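PDB 6QVF: prepilin-like protein from Thermus thermophilus, which is a type IV pilin-like protein of natural competence, thought to act as a DNA receptor at the tip of a pilus during DNA uptake. Local coordinates for residues K15-Q20 / I100-D105; W55-F60 / K76-S81; V121-A124 / P130-T133; P145-T148 / A153-P156. One frame throughout, in Å; residues are numbered along the deposited sequence.

Contact 1: residues K15-Q20 / I100-D105; sequences KAAAVQ and IPVAWD
Ala17 and Val102 make the closest apolar contact between helix and strand: the methyl CB of Ala17 lies 3.8 Å from Val102 CG2. The same methyl meets a second branch further back along the strand, with Ile100 CG2 at 4.2 Å, so a single alanine CB, directed at the strand, serves two strand side chains that point to the same face. The other branch of Val102 works separately. CG1 stands anti to the backbone N (chi1 -174°) and is thereby carried past Ala17 to the next helical residue, where it rests 4.2 Å from Ala18 CA.

This is the packing of the long N-terminal helix 2-30 on the antiparallel sheet, the core architecture of type IV pilins. The axes of segments 15-20 and 100-105 pass 8.7 Å apart with a signed crossing angle of -39°, a close approach consistent with alanines on the helix face.

No hydrogen bond links the two segments; the backbone polar groups pair along the helix and between strands. In the helix, Val19 N donates to Lys15 O at 2.9 Å. In the sheet, the strand bonds on one flank to Glu95 and Gly93, on the other to Thr123 and Val121.

Contact 2: residues W55-F60 / K76-S81; sequences WRSFYF and KQRGGS
Arg78 leaves its loop with CG anti to the carbonyl carbon (chi1 -59°), and a bend at chi2 (-64°) then turns the chain toward the strand, while Ser57 holds OG anti to its own backbone N (chi1 -179°). These rotations bring two groups together although the CA atoms of Ser57 and Arg78 remain 10.0 Å apart. Contact is made by one guanidinium nitrogen, NH2. It approaches Phe58 O to 3.2 Å, with the carbonyl oxygen at the edge of the guanidinium and near its plane, but the angle is too poor for a hydrogen bond. Ser57 OG lies 3.6 Å from the same NH2, oblique to the guanidinium plane.

The contact joins the end of strand 55-58, central in a three-stranded antiparallel sheet, to the loop that follows helix 59-66. That loop turns tightly: Gly80 N bonds to Gln77 O at 2.9 Å.

Stronger partners fix the polar ends. Arg78 forms salt bridges through NH1 to Asp62 and through NE to Asp43, and Asp43 also accepts a hydrogen bond from Phe58 N, so one carboxylate links the arginine to the strand. The carboxylates of Asp62 and Asp43 probably offset the positive charge of the buried guanidinium. Ser57 OG is hydrogen-bonded to Tyr41 O and to Arg86 NH1.

Contact 3: residues V121-A124 / P130-T133; sequences VVTA and PKVT
Thr123 and Thr133 face each other across a beta hairpin, their hydroxyls joined by a hydrogen bond of 2.8 Å between Thr123 OG1 and Thr133 OG1. Strands 117-125 and 131-139 form this hairpin at one side of the four-stranded antiparallel sheet, and the axes of 121-124 and 131-133 run at 172°. The two threonines are a non-hydrogen-bonded pair, with CA atoms 4.2 Å apart. Their side chains cross obliquely. Both have OG1 anti to the carbonyl carbon (chi1 -63° in Thr123 and -65° in Thr133), which turns both hydroxyls to face each other over the Thr123/Thr133 face of the sheet; either could donate. The methyls flank this bond: Thr123 CG2 lies 3.5 Å from Thr133 OG1. A valine in place of Thr123 would probably leave the Thr133 hydroxyl without this cross-strand partner and set a methyl against it.

On the other face Ala124 and Val132, a hydrogen-bonded pair, direct their side chains to the side covered by helix 2-30. Beyond Thr133 the sheet continues into the second subunit, another copy of this protein, through an antiparallel ladder.

The backbone bonds of Ala124 and Val132 are reciprocal: Val132 N reaches Ala124 O at 2.9 Å, and Ala124 N reaches Val132 O at 2.8 Å.

Contact 4: residues P145-T148 / A153-P156; sequences PSPT and APCP
Pro147 meets the facing segment through one ring carbon, CG, which has three neighbours at nearly equal range. Ala153 O lies 3.8 Å, Pro154 CD 3.9 Å and Cys155 SG 3.9 Å from Pro147 CG.

The sulfur is placed by its torsion and by its covalent bond: SG stands anti to the carbonyl carbon of Cys155 (chi1 -62°) and forms the disulfide with Cys140. A cis peptide bond before Pro154 shapes this side, and another precedes Pro145 on the opposing segment. One water also spans the gap, donating to Pro145 O and to Ala153 O, each at 2.8 Å.

Further out, Pro154 packs on Phe58 of strand 55-58 and on Val143, and its carbonyl oxygen accepts a hydrogen bond from Gln77. The contact lies within the proline-rich loop after strand 131-139, which the Cys140-Cys155 disulfide ties back to its start, reminiscent of the disulfide-bonded C-terminal region of type IV pilins.

No direct hydrogen bond joins the segments, so apolar contact and the water are their evident links, while the covalent tie to Cys140 limits how far the 153-156 side can shift.

Overall arrangement
The four contacts form two groups on opposite sides of the chain's centre. Contacts 1 and 3, with centres 6 Å apart, share the four-stranded sheet: strands 100-108 and 117-125 are neighbours, joined by backbone bonds such as Ala103 N to Thr123 O at 2.9 Å. Contacts 2 and 4 have centres 11 Å apart and touch where Arg56 NH1 lies 3.4 Å from Pro145 CD. Between the groups the centres lie about 29 to 32 Å apart, with no direct touch. Along the chain, contact 2 falls between the two segments of contact 1, followed by contact 3 and then contact 4. The helix-sheet core and the disulfide-bonded region with the smaller sheet thus lie at different ends of the molecule.

Contact 1: residues K15-Q20 / I100-D105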
loop_
_atom_site.group_PDB
_atom_site.type_symbol
_atom_site.label_atom_id
_atom_site.label_comp_id
_atom_site.label_asym_id
_atom_site.label_seq_id
_atom_site.Cartn_x
_atom_site.Cartn_y
_atom_site.Cartn_z
ATOM N N LYS B 15 -1.304 -1.444 -14.448
ATOM C CA LYS B 15 -1.666 -2.185 -13.231
ATOM C C LYS B 15 -1.136 -3.615 -13.283
ATOM O O LYS B 15 -0.639 -4.160 -12.252
ATOM C CB LYS B 15 -3.180 -2.218 -12.980
ATOM C CG LYS B 15 -3.482 -2.624 -11.553
ATOM C CD LYS B 15 -4.642 -3.450 -11.364
ATOM C CE LYS B 15 -5.910 -2.929 -11.983
ATOM N NZ LYS B 15 -6.886 -4.047 -12.036
ATOM N N ALA B 16 -1.294 -4.281 -14.422
ATOM C CA ALA B 16 -0.815 -5.669 -14.531
ATOM C C ALA B 16 0.707 -5.747 -14.310
ATOM O O ALA B 16 1.198 -6.694 -13.665
ATOM C CB ALA B 16 -1.195 -6.240 -15.868
ATOM N N ALA B 17 1.461 -4.792 -14.830
ATOM C CA ALA B 17 2.908 -4.769 -14.660
ATOM C C ALA B 17 3.250 -4.565 -13.170
ATOM O O ALA B 17 4.123 -5.259 -12.614
ATOM C CB ALA B 17 3.506 -3.671 -15.480
ATOM N N ALA B 18 2.549 -3.633 -12.511
ATOM C CA ALA B 18 2.784 -3.402 -11.094
ATOM C C ALA B 18 2.500 -4.681 -10.301
ATOM O O ALA B 18 3.272 -5.004 -9.388
ATOM C CB ALA B 18 1.938 -2.270 -10.590
ATOM N N VAL B 19 1.377 -5.359 -10.577
ATOM C CA VAL B 19 1.015 -6.553 -9.814
ATOM C C VAL B 19 2.139 -7.594 -9.916
ATOM O O VAL B 19 2.472 -8.271 -8.915
ATOM C CB VAL B 19 -0.341 -7.125 -10.289
ATOM C CG1 VAL B 19 -0.548 -8.553 -9.806
ATOM C CG2 VAL B 19 -1.463 -6.247 -9.767
ATOM N N GLN B 20 2.641 -7.817 -11.138
ATOM C CA GLN B 20 3.634 -8.868 -11.411
ATOM C C GLN B 20 4.883 -8.623 -10.544
ATOM O O GLN B 20 5.438 -9.523 -9.902
ATOM C CB GLN B 20 3.977 -8.834 -12.904
ATOM C CG GLN B 20 4.930 -9.918 -13.333
ATOM C CD GLN B 20 5.333 -9.813 -14.787
ATOM O OE1 GLN B 20 6.514 -9.854 -15.081
ATOM N NE2 GLN B 20 4.364 -9.691 -15.695
ATOM N N ILE B 100 6.950 -1.179 -19.806
ATOM C CA ILE B 100 6.462 -0.354 -18.715
ATOM C C ILE B 100 7.447 -0.451 -17.559
ATOM O O ILE B 100 7.600 -1.507 -16.960
ATOM C CB ILE B 100 5.052 -0.761 -18.270
ATOM C CG1 ILE B 100 4.039 -0.683 -19.411
ATOM C CG2 ILE B 100 4.619 0.093 -17.073
ATOM C CD1 ILE B 100 2.792 -1.494 -19.154
ATOM N N PRO B 101 8.154 0.645 -17.232
ATOM C CA PRO B 101 9.044 0.653 -16.077
ATOM C C PRO B 101 8.223 0.576 -14.783
ATOM O O PRO B 101 7.304 1.352 -14.595
ATOM C CB PRO B 101 9.784 1.993 -16.138
ATOM C CG PRO B 101 9.203 2.757 -17.313
ATOM C CD PRO B 101 8.048 1.958 -17.874
ATOM N N VAL B 102 8.655 -0.303 -13.867
ATOM C CA VAL B 102 8.077 -0.433 -12.584
ATOM C C VAL B 102 9.169 -0.226 -11.536
ATOM O O VAL B 102 10.045 -1.087 -11.371
ATOM C CB VAL B 102 7.433 -1.820 -12.407
ATOM C CG1 VAL B 102 6.694 -1.878 -11.089
ATOM C CG2 VAL B 102 6.486 -2.158 -13.578
ATOM N N ALA B 103 9.094 0.892 -10.798
ATOM C CA ALA B 103 9.960 1.121 -9.632
ATOM C C ALA B 103 9.462 0.224 -8.513
ATOM O O ALA B 103 8.248 0.051 -8.335
ATOM C CB ALA B 103 9.914 2.547 -9.213
ATOM N N TRP B 104 10.387 -0.368 -7.761
ATOM C CA TRP B 104 10.004 -1.268 -6.682
ATOM C C TRP B 104 10.962 -1.087 -5.514
ATOM O O TRP B 104 12.118 -0.718 -5.694
ATOM C CB TRP B 104 9.969 -2.740 -7.133
ATOM C CG TRP B 104 11.308 -3.266 -7.556
ATOM C CD1 TRP B 104 11.798 -3.317 -8.819
ATOM C CD2 TRP B 104 12.296 -3.894 -6.716
ATOM N NE1 TRP B 104 13.044 -3.876 -8.830
ATOM C CE2 TRP B 104 13.382 -4.253 -7.556
ATOM C CE3 TRP B 104 12.382 -4.198 -5.355
ATOM C CZ2 TRP B 104 14.526 -4.886 -7.064
ATOM C CZ3 TRP B 104 13.534 -4.792 -4.868
ATOM C CH2 TRP B 104 14.585 -5.125 -5.721
ATOM N N ASP B 105 10.418 -1.281 -4.313
ATOM C CA ASP B 105 11.202 -1.083 -3.098
ATOM C C ASP B 105 10.683 -2.020 -2.009
ATOM O O ASP B 105 9.469 -2.085 -1.758
ATOM C CB ASP B 105 11.043 0.366 -2.618
ATOM C CG ASP B 105 11.809 0.689 -1.358
ATOM O OD1 ASP B 105 11.338 0.345 -0.283
ATOM O OD2 ASP B 105 12.891 1.321 -1.485
#

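Contact 2: residues W55-F60 / K76-S81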
loop_
_atom_site.group_PDB
_atom_site.type_symbol
_atom_site.label_atom_id
_atom_site.label_comp_id
_atom_site.label_asym_id
_atom_site.label_seq_id
_atom_site.Cartn_x
_atom_site.Cartn_y
_atom_site.Cartn_z
ATOM N N TRP B 55 17.783 -26.422 10.166
ATOM C CA TRP B 55 17.064 -25.260 10.603
ATOM C C TRP B 55 16.355 -24.647 9.400
ATOM O O TRP B 55 16.763 -24.818 8.269
ATOM C CB TRP B 55 18.031 -24.214 11.189
ATOM C CG TRP B 55 18.617 -24.569 12.527
ATOM C CD1 TRP B 55 19.303 -25.706 12.859
ATOM C CD2 TRP B 55 18.492 -23.805 13.745
ATOM N NE1 TRP B 55 19.623 -25.682 14.188
ATOM C CE2 TRP B 55 19.143 -24.539 14.761
ATOM C CE3 TRP B 55 17.935 -22.560 14.072
ATOM C CZ2 TRP B 55 19.227 -24.079 16.073
ATOM C CZ3 TRP B 55 17.995 -22.125 15.372
ATOM C CH2 TRP B 55 18.661 -22.859 16.352
ATOM N N ARG B 56 15.311 -23.883 9.687
ATOM C CA ARG B 56 14.722 -23.017 8.666
ATOM C C ARG B 56 15.338 -21.611 8.802
ATOM O O ARG B 56 15.596 -21.150 9.914
ATOM C CB ARG B 56 13.203 -23.017 8.837
ATOM C CG ARG B 56 12.466 -22.273 7.723
ATOM C CD ARG B 56 10.988 -22.587 7.795
ATOM N NE ARG B 56 10.740 -23.947 7.309
ATOM C CZ ARG B 56 10.292 -24.983 8.007
ATOM N NH1 ARG B 56 10.186 -24.958 9.328
ATOM N NH2 ARG B 56 9.966 -26.077 7.349
ATOM N N SER B 57 15.549 -20.971 7.646
ATOM C CA SER B 57 16.057 -19.639 7.494
ATOM C C SER B 57 15.019 -18.835 6.727
ATOM O O SER B 57 14.585 -19.243 5.632
ATOM C CB SER B 57 17.368 -19.652 6.766
ATOM O OG SER B 57 17.925 -18.344 6.598
ATOM N N PHE B 58 14.640 -17.683 7.299
ATOM C CA PHE B 58 13.646 -16.815 6.658
ATOM C C PHE B 58 14.313 -15.585 6.042
ATOM O O PHE B 58 14.950 -14.820 6.741
ATOM C CB PHE B 58 12.601 -16.341 7.670
ATOM C CG PHE B 58 11.815 -17.448 8.312
ATOM C CD1 PHE B 58 10.785 -18.042 7.629
ATOM C CD2 PHE B 58 12.115 -17.927 9.577
ATOM C CE1 PHE B 58 10.042 -19.054 8.195
ATOM C CE2 PHE B 58 11.379 -18.963 10.131
ATOM C CZ PHE B 58 10.350 -19.524 9.431
ATOM N N TYR B 59 14.109 -15.404 4.745
ATOM C CA TYR B 59 14.625 -14.221 4.076
ATOM C C TYR B 59 13.985 -12.949 4.654
ATOM O O TYR B 59 14.525 -11.864 4.455
ATOM C CB TYR B 59 14.422 -14.308 2.564
ATOM C CG TYR B 59 15.442 -15.154 1.850
ATOM C CD1 TYR B 59 15.506 -16.521 2.064
ATOM C CD2 TYR B 59 16.421 -14.587 1.064
ATOM C CE1 TYR B 59 16.449 -17.312 1.421
ATOM C CE2 TYR B 59 17.354 -15.364 0.390
ATOM C CZ TYR B 59 17.397 -16.732 0.603
ATOM O OH TYR B 59 18.344 -17.511 -0.014
ATOM N N PHE B 60 12.815 -13.085 5.273
ATOM C CA PHE B 60 12.170 -11.946 5.932
ATOM C C PHE B 60 13.205 -11.195 6.781
ATOM O O PHE B 60 13.263 -9.954 6.799
ATOM C CB PHE B 60 10.981 -12.412 6.763
ATOM C CG PHE B 60 10.286 -11.291 7.474
ATOM C CD1 PHE B 60 10.783 -10.790 8.673
ATOM C CD2 PHE B 60 9.181 -10.700 6.894
ATOM C CE1 PHE B 60 10.164 -9.707 9.287
ATOM C CE2 PHE B 60 8.536 -9.653 7.552
ATOM C CZ PHE B 60 9.035 -9.162 8.724
ATOM N N LYS B 76 19.476 -12.045 19.890
ATOM C CA LYS B 76 18.659 -13.269 19.725
ATOM C C LYS B 76 18.440 -13.646 18.253
ATOM O O LYS B 76 17.921 -14.705 17.928
ATOM C CB LYS B 76 17.243 -13.027 20.253
ATOM C CG LYS B 76 17.117 -12.841 21.753
ATOM C CD LYS B 76 16.425 -13.990 22.425
ATOM C CE LYS B 76 17.392 -14.971 23.039
ATOM N NZ LYS B 76 18.273 -14.319 24.030
ATOM N N GLN B 77 18.727 -12.736 17.336
ATOM C CA GLN B 77 18.475 -13.021 15.920
ATOM C C GLN B 77 19.777 -12.823 15.179
ATOM O O GLN B 77 20.398 -11.750 15.289
ATOM C CB GLN B 77 17.473 -12.071 15.253
ATOM C CG GLN B 77 16.044 -12.397 15.584
ATOM C CD GLN B 77 15.136 -11.582 14.710
ATOM O OE1 GLN B 77 15.027 -10.382 14.928
ATOM N NE2 GLN B 77 14.451 -12.271 13.792
ATOM N N ARG B 78 20.164 -13.842 14.447
ATOM C CA ARG B 78 21.349 -13.846 13.614
ATOM C C ARG B 78 22.590 -13.433 14.415
ATOM O O ARG B 78 23.434 -12.774 13.921
ATOM C CB ARG B 78 21.169 -12.947 12.382
ATOM C CG ARG B 78 19.982 -13.347 11.494
ATOM C CD ARG B 78 20.128 -14.726 10.852
ATOM N NE ARG B 78 19.028 -15.052 9.964
ATOM C CZ ARG B 78 18.960 -14.717 8.671
ATOM N NH1 ARG B 78 19.944 -14.025 8.096
ATOM N NH2 ARG B 78 17.857 -15.034 8.003
ATOM N N GLY B 79 22.650 -13.821 15.678
ATOM C CA GLY B 79 23.815 -13.537 16.519
ATOM C C GLY B 79 24.056 -12.049 16.743
ATOM O O GLY B 79 25.150 -11.633 17.148
ATOM N N GLY B 80 23.041 -11.231 16.480
ATOM C CA GLY B 80 23.135 -9.765 16.709
ATOM C C GLY B 80 24.095 -9.083 15.761
ATOM O O GLY B 80 24.488 -7.947 16.050
ATOM N N SER B 81 24.416 -9.716 14.617
ATOM C CA SER B 81 25.477 -9.220 13.746
ATOM C C SER B 81 25.011 -9.025 12.304
ATOM O O SER B 81 24.391 -9.916 11.705
ATOM C CB SER B 81 26.658 -10.148 13.759
ATOM O OG SER B 81 27.615 -9.736 12.807
#

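Contact 3: residues V121-A124 / P130-T133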
loop_
_atom_site.group_PDB
_atom_site.type_symbol
_atom_site.label_atom_id
_atom_site.label_comp_id
_atom_site.label_asym_id
_atom_site.label_seq_id
_atom_site.Cartn_x
_atom_site.Cartn_y
_atom_site.Cartn_z
ATOM N N VAL B 121 6.549 -1.828 -2.095
ATOM C CA VAL B 121 5.837 -0.783 -2.815
ATOM C C VAL B 121 6.345 -0.714 -4.235
ATOM O O VAL B 121 7.551 -0.656 -4.437
ATOM C CB VAL B 121 5.945 0.555 -2.077
ATOM C CG1 VAL B 121 5.177 1.649 -2.783
ATOM C CG2 VAL B 121 5.448 0.383 -0.665
ATOM N N VAL B 122 5.412 -0.602 -5.190
ATOM C CA VAL B 122 5.753 -0.513 -6.586
ATOM C C VAL B 122 4.981 0.622 -7.247
ATOM O O VAL B 122 3.845 0.898 -6.893
ATOM C CB VAL B 122 5.503 -1.841 -7.321
ATOM C CG1 VAL B 122 6.255 -2.977 -6.639
ATOM C CG2 VAL B 122 4.029 -2.148 -7.464
ATOM N N THR B 123 5.626 1.217 -8.241
ATOM C CA THR B 123 4.958 2.206 -9.079
ATOM C C THR B 123 5.279 1.926 -10.545
ATOM O O THR B 123 6.465 2.017 -10.953
ATOM C CB THR B 123 5.365 3.630 -8.709
ATOM O OG1 THR B 123 4.989 3.977 -7.379
ATOM C CG2 THR B 123 4.746 4.662 -9.640
ATOM N N ALA B 124 4.229 1.605 -11.299
ATOM C CA ALA B 124 4.338 1.404 -12.758
ATOM C C ALA B 124 4.012 2.719 -13.459
ATOM O O ALA B 124 2.995 3.315 -13.176
ATOM C CB ALA B 124 3.382 0.359 -13.224
ATOM N N PRO B 130 -0.403 6.776 -17.850
ATOM C CA PRO B 130 -0.972 6.200 -16.622
ATOM C C PRO B 130 0.051 5.599 -15.662
ATOM O O PRO B 130 0.960 4.846 -16.063
ATOM C CB PRO B 130 -1.976 5.159 -17.113
ATOM C CG PRO B 130 -2.366 5.674 -18.501
ATOM C CD PRO B 130 -1.105 6.308 -19.058
ATOM N N LYS B 131 -0.137 5.948 -14.392
ATOM C CA LYS B 131 0.688 5.450 -13.283
ATOM C C LYS B 131 -0.189 4.603 -12.366
ATOM O O LYS B 131 -1.385 4.917 -12.132
ATOM C CB LYS B 131 1.276 6.606 -12.478
ATOM C CG LYS B 131 2.319 7.428 -13.224
ATOM C CD LYS B 131 2.742 8.689 -12.497
ATOM C CE LYS B 131 3.300 8.425 -11.122
ATOM N NZ LYS B 131 2.194 8.348 -10.132
ATOM N N VAL B 132 0.414 3.546 -11.818
ATOM C CA VAL B 132 -0.264 2.721 -10.815
ATOM C C VAL B 132 0.714 2.395 -9.684
ATOM O O VAL B 132 1.846 1.921 -9.946
ATOM C CB VAL B 132 -0.829 1.422 -11.400
ATOM C CG1 VAL B 132 -1.418 0.533 -10.310
ATOM C CG2 VAL B 132 -1.880 1.699 -12.475
ATOM N N THR B 133 0.310 2.745 -8.466
ATOM C CA THR B 133 1.131 2.478 -7.258
ATOM C C THR B 133 0.404 1.505 -6.346
ATOM O O THR B 133 -0.727 1.791 -5.883
ATOM C CB THR B 133 1.415 3.756 -6.459
ATOM O OG1 THR B 133 2.233 4.618 -7.254
ATOM C CG2 THR B 133 2.115 3.498 -5.139
#

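Contact 4: residues P145-T148 / A153-P156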
loop_
_atom_site.group_PDB
_atom_site.type_symbol
_atom_site.label_atom_id
_atom_site.label_comp_id
_atom_site.label_asym_id
_atom_site.label_seq_id
_atom_site.Cartn_x
_atom_site.Cartn_y
_atom_site.Cartn_z
ATOM N N PRO B 145 6.436 -21.985 8.749
ATOM C CA PRO B 145 5.287 -21.986 9.645
ATOM C C PRO B 145 5.185 -20.685 10.450
ATOM O O PRO B 145 6.188 -20.002 10.619
ATOM C CB PRO B 145 5.570 -23.142 10.604
ATOM C CG PRO B 145 7.008 -23.404 10.484
ATOM C CD PRO B 145 7.490 -22.921 9.139
ATOM N N SER B 146 3.988 -20.416 10.967
ATOM C CA SER B 146 3.684 -19.261 11.776
ATOM C C SER B 146 4.539 -19.268 13.037
ATOM O O SER B 146 4.669 -20.303 13.682
ATOM C CB SER B 146 2.217 -19.234 12.140
ATOM O OG SER B 146 1.393 -19.381 10.996
ATOM N N PRO B 147 5.155 -18.128 13.413
ATOM C CA PRO B 147 5.769 -17.980 14.736
ATOM C C PRO B 147 4.786 -18.302 15.867
ATOM O O PRO B 147 3.585 -18.113 15.737
ATOM C CB PRO B 147 6.168 -16.507 14.832
ATOM C CG PRO B 147 6.155 -16.025 13.418
ATOM C CD PRO B 147 5.267 -16.912 12.598
ATOM N N THR B 148 5.351 -18.785 16.980
ATOM C CA THR B 148 4.612 -19.086 18.161
ATOM C C THR B 148 5.313 -18.441 19.360
ATOM O O THR B 148 6.449 -17.968 19.263
ATOM C CB THR B 148 4.477 -20.605 18.320
ATOM O OG1 THR B 148 5.775 -21.169 18.512
ATOM C CG2 THR B 148 3.839 -21.284 17.129
ATOM N N ALA B 153 10.732 -16.795 16.052
ATOM C CA ALA B 153 11.412 -16.475 14.840
ATOM C C ALA B 153 10.444 -16.579 13.659
ATOM O O ALA B 153 9.671 -17.534 13.551
ATOM C CB ALA B 153 12.573 -17.385 14.624
ATOM N N PRO B 154 10.449 -15.643 12.683
ATOM C CA PRO B 154 11.420 -14.569 12.525
ATOM C C PRO B 154 11.045 -13.210 13.118
ATOM O O PRO B 154 11.657 -12.173 12.755
ATOM C CB PRO B 154 11.493 -14.395 11.009
ATOM C CG PRO B 154 10.076 -14.707 10.552
ATOM C CD PRO B 154 9.565 -15.758 11.519
ATOM N N CYS B 155 10.046 -13.188 13.996
ATOM C CA CYS B 155 9.724 -11.942 14.700
ATOM C C CYS B 155 10.854 -11.581 15.645
ATOM O O CYS B 155 11.441 -12.440 16.308
ATOM C CB CYS B 155 8.446 -12.039 15.499
ATOM S SG CYS B 155 6.970 -12.358 14.487
ATOM N N PRO B 156 11.173 -10.287 15.756
ATOM C CA PRO B 156 12.176 -9.840 16.714
ATOM C C PRO B 156 11.583 -9.833 18.113
ATOM O O PRO B 156 10.372 -9.764 18.295
ATOM C CB PRO B 156 12.495 -8.433 16.253
ATOM C CG PRO B 156 11.186 -7.954 15.679
ATOM C CD PRO B 156 10.557 -9.173 15.011
HETATM O O HOH W 1 8.443 -19.778 12.331
#